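Side-chain contact in transcriptional regulator (Aquifex aeolicus, PDB 2EH3), which probably binds DNA through a helix-turn-helix domain of the TetR/AcrR type and regulates transcription: residues A[45-50]-A[101-106]. Sequence-based numbering, arbitrary orientation.
Sequences SKEELI and SEKFRN
The Phe104 ring meets Glu47 at its edge: Glu47 CG lies near the ring plane, 3.9 Å from Phe104 CE1. Lys103 CG, from the same segment as the ring, sits over one face, nearer the rim than the centre, 3.9 Å above the ring plane. Ile50 CG2 reaches Phe104 CZ obliquely at 4.2 Å. Tyr20 adds an edge-to-face ring contact to Phe104. The Glu47 carboxylate is turned 69° from the ring plane. Its OE1 accepts a hydrogen bond from Lys103 NZ at 2.8 Å, which is also a salt bridge. The ammonium stands above the carboxylate plane, 58° out of it. Lys103 starts with CG anti to the backbone N (chi1 -177°) and stays extended, which carries NZ past the ring to the acid. With an alanine here instead of Glu47, Lys103 NZ would probably lose its charged mate and the CE1 edge of Phe104 its contact with Glu47 CG. Behind the ion pair the contact is apolar, and Ile50 also packs on Ile93 and Leu98 of helix 88-99. Ser45 N-caps helix 46-67, its OG accepting from Glu48 N. Ser101 OG accepts from Phe104 N at 2.8 Å, an ST motif just before helix 105-126. The contact joins the first turn of helix 46-67, which links the two domains, to the loop before helix 105-126, an interdomain junction of the all-helical TetR fold.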
ATOM      1  N   SER A  45      -8.484 -25.614   8.435  1.00 18.34           N
ATOM      2  CA  SER A  45      -8.948 -24.380   9.037  1.00 17.08           C
ATOM      3  C   SER A  45      -9.145 -23.272   8.009  1.00 15.89           C
ATOM      4  O   SER A  45      -8.701 -23.370   6.870  1.00 15.04           O
ATOM      5  CB  SER A  45      -7.912 -23.888  10.039  1.00 17.50           C
ATOM      6  OG  SER A  45      -6.709 -23.605   9.345  1.00 17.73           O
ATOM      7  N   LYS A  46      -9.816 -22.213   8.448  1.00 16.15           N
ATOM      8  CA  LYS A  46     -10.044 -21.045   7.618  1.00 16.08           C
ATOM      9  C   LYS A  46      -8.652 -20.460   7.281  1.00 14.53           C
ATOM     10  O   LYS A  46      -8.431 -19.940   6.190  1.00 13.92           O
ATOM     11  CB  LYS A  46     -10.873 -20.033   8.406  1.00 17.14           C
ATOM     12  CG  LYS A  46     -11.794 -19.203   7.593  1.00 18.15           C
ATOM     13  CD  LYS A  46     -12.693 -18.374   8.508  1.00 20.79           C
ATOM     14  CE  LYS A  46     -12.349 -16.911   8.377  1.00 16.62           C
ATOM     15  NZ  LYS A  46     -13.255 -16.027   9.166  1.00 14.77           N
ATOM     16  N   GLU A  47      -7.726 -20.530   8.240  1.00 14.41           N
ATOM     17  CA  GLU A  47      -6.361 -20.025   8.054  1.00 14.98           C
ATOM     18  C   GLU A  47      -5.647 -20.765   6.917  1.00 15.17           C
ATOM     19  O   GLU A  47      -4.983 -20.126   6.070  1.00 14.43           O
ATOM     20  CB  GLU A  47      -5.565 -20.156   9.367  1.00 16.98           C
ATOM     21  CG  GLU A  47      -4.086 -19.743   9.248  1.00 20.84           C
ATOM     22  CD  GLU A  47      -3.411 -19.574  10.609  1.00 23.21           C
ATOM     23  OE1 GLU A  47      -4.077 -19.792  11.637  1.00 27.46           O
ATOM     24  OE2 GLU A  47      -2.217 -19.213  10.656  1.00 25.35           O
ATOM     25  N   GLU A  48      -5.779 -22.097   6.885  1.00 14.87           N
ATOM     26  CA  GLU A  48      -5.159 -22.878   5.811  1.00 16.04           C
ATOM     27  C   GLU A  48      -5.758 -22.461   4.481  1.00 14.10           C
ATOM     28  O   GLU A  48      -5.058 -22.380   3.471  1.00 14.43           O
ATOM     29  CB  GLU A  48      -5.380 -24.394   5.964  1.00 17.33           C
ATOM     30  CG  GLU A  48      -4.478 -25.104   6.940  1.00 24.32           C
ATOM     31  CD  GLU A  48      -4.481 -26.635   6.790  1.00 27.27           C
ATOM     32  OE1 GLU A  48      -3.787 -27.283   7.608  1.00 31.70           O
ATOM     33  OE2 GLU A  48      -5.156 -27.189   5.881  1.00 26.80           O
ATOM     34  N   LEU A  49      -7.071 -22.222   4.475  1.00 12.64           N
ATOM     35  CA  LEU A  49      -7.751 -21.817   3.260  1.00 12.41           C
ATOM     36  C   LEU A  49      -7.242 -20.511   2.648  1.00 12.60           C
ATOM     37  O   LEU A  49      -6.954 -20.463   1.463  1.00 12.69           O
ATOM     38  CB  LEU A  49      -9.264 -21.710   3.528  1.00 10.19           C
ATOM     39  CG  LEU A  49     -10.125 -21.029   2.462  1.00 11.99           C
ATOM     40  CD1 LEU A  49     -10.230 -21.902   1.179  1.00 13.99           C
ATOM     41  CD2 LEU A  49     -11.515 -20.811   3.068  1.00 11.91           C
ATOM     42  N   ILE A  50      -7.152 -19.439   3.429  1.00 13.10           N
ATOM     43  CA  ILE A  50      -6.688 -18.195   2.823  1.00 13.74           C
ATOM     44  C   ILE A  50      -5.217 -18.310   2.441  1.00 14.73           C
ATOM     45  O   ILE A  50      -4.793 -17.755   1.429  1.00 13.90           O
ATOM     46  CB  ILE A  50      -6.934 -16.966   3.755  1.00 13.39           C
ATOM     47  CG1 ILE A  50      -6.632 -15.659   2.985  1.00 13.20           C
ATOM     48  CG2 ILE A  50      -6.153 -17.111   5.008  1.00 15.28           C
ATOM     49  CD1 ILE A  50      -7.204 -14.407   3.684  1.00 15.21           C
ATOM     50  N   SER A 101      -4.095  -6.963   8.241  1.00 13.57           N
ATOM     51  CA  SER A 101      -4.262  -7.791   9.444  1.00 12.72           C
ATOM     52  C   SER A 101      -3.032  -7.731  10.309  1.00 14.08           C
ATOM     53  O   SER A 101      -1.988  -7.277   9.862  1.00 16.91           O
ATOM     54  CB  SER A 101      -4.464  -9.247   9.025  1.00 14.18           C
ATOM     55  OG  SER A 101      -3.202  -9.825   8.693  1.00 17.42           O
ATOM     56  N   GLU A 102      -3.131  -8.133  11.576  1.00 12.13           N
ATOM     57  CA  GLU A 102      -1.904  -8.211  12.346  1.00 12.42           C
ATOM     58  C   GLU A 102      -1.337  -9.630  12.154  1.00 12.58           C
ATOM     59  O   GLU A 102      -0.129  -9.816  11.954  1.00 14.13           O
ATOM     60  CB  GLU A 102      -2.161  -7.985  13.846  1.00 12.08           C
ATOM     61  CG  GLU A 102      -2.557  -6.590  14.196  1.00 15.43           C
ATOM     62  CD  GLU A 102      -1.415  -5.603  14.072  1.00 14.61           C
ATOM     63  OE1 GLU A 102      -0.229  -6.015  13.989  1.00 17.24           O
ATOM     64  OE2 GLU A 102      -1.709  -4.390  14.086  1.00 21.24           O
ATOM     65  N   LYS A 103      -2.225 -10.620  12.217  1.00 11.98           N
ATOM     66  CA  LYS A 103      -1.849 -12.029  12.114  1.00 13.37           C
ATOM     67  C   LYS A 103      -1.199 -12.462  10.799  1.00 12.91           C
ATOM     68  O   LYS A 103      -0.266 -13.278  10.810  1.00 12.70           O
ATOM     69  CB  LYS A 103      -3.079 -12.913  12.397  1.00 16.77           C
ATOM     70  CG  LYS A 103      -2.824 -14.417  12.394  1.00 18.85           C
ATOM     71  CD  LYS A 103      -4.110 -15.223  12.609  1.00 20.17           C
ATOM     72  CE  LYS A 103      -3.756 -16.677  12.946  1.00 23.07           C
ATOM     73  NZ  LYS A 103      -4.945 -17.550  13.158  1.00 24.54           N
ATOM     74  N   PHE A 104      -1.660 -11.902   9.688  1.00 11.16           N
ATOM     75  CA  PHE A 104      -1.144 -12.315   8.381  1.00 12.28           C
ATOM     76  C   PHE A 104      -0.231 -11.303   7.693  1.00 12.17           C
ATOM     77  O   PHE A 104       0.184 -11.524   6.552  1.00 12.54           O
ATOM     78  CB  PHE A 104      -2.324 -12.648   7.438  1.00 11.60           C
ATOM     79  CG  PHE A 104      -3.260 -13.702   7.967  1.00 12.32           C
ATOM     80  CD1 PHE A 104      -2.774 -14.925   8.423  1.00 16.00           C
ATOM     81  CD2 PHE A 104      -4.627 -13.491   7.948  1.00 15.91           C
ATOM     82  CE1 PHE A 104      -3.653 -15.928   8.844  1.00 16.34           C
ATOM     83  CE2 PHE A 104      -5.523 -14.502   8.371  1.00 17.56           C
ATOM     84  CZ  PHE A 104      -5.027 -15.713   8.815  1.00 16.11           C
ATOM     85  N   ARG A 105       0.114 -10.217   8.377  1.00 12.16           N
ATOM     86  CA  ARG A 105       0.991  -9.204   7.774  1.00 12.24           C
ATOM     87  C   ARG A 105       2.304  -9.773   7.260  1.00 12.52           C
ATOM     88  O   ARG A 105       2.790  -9.363   6.194  1.00 11.76           O
ATOM     89  CB  ARG A 105       1.293  -8.087   8.777  1.00 14.26           C
ATOM     90  CG  ARG A 105       1.925  -6.853   8.101  1.00 15.08           C
ATOM     91  CD  ARG A 105       1.898  -5.643   9.026  1.00 15.34           C
ATOM     92  NE  ARG A 105       0.518  -5.341   9.383  1.00 14.53           N
ATOM     93  CZ  ARG A 105       0.145  -4.475  10.318  1.00 15.44           C
ATOM     94  NH1 ARG A 105       1.064  -3.801  11.001  1.00 16.59           N
ATOM     95  NH2 ARG A 105      -1.144  -4.294  10.571  1.00 16.98           N
ATOM     96  N   ASN A 106       2.860 -10.720   8.000  1.00 12.41           N
ATOM     97  CA  ASN A 106       4.131 -11.309   7.606  1.00 14.72           C
ATOM     98  C   ASN A 106       4.043 -12.020   6.252  1.00 15.15           C
ATOM     99  O   ASN A 106       5.028 -12.046   5.509  1.00 15.12           O
ATOM    100  CB  ASN A 106       4.600 -12.296   8.669  1.00 16.83           C
ATOM    101  CG  ASN A 106       3.693 -13.510   8.764  1.00 21.42           C
ATOM    102  OD1 ASN A 106       2.532 -13.422   9.213  1.00 23.92           O
ATOM    103  ND2 ASN A 106       4.205 -14.658   8.312  1.00 23.34           N
TER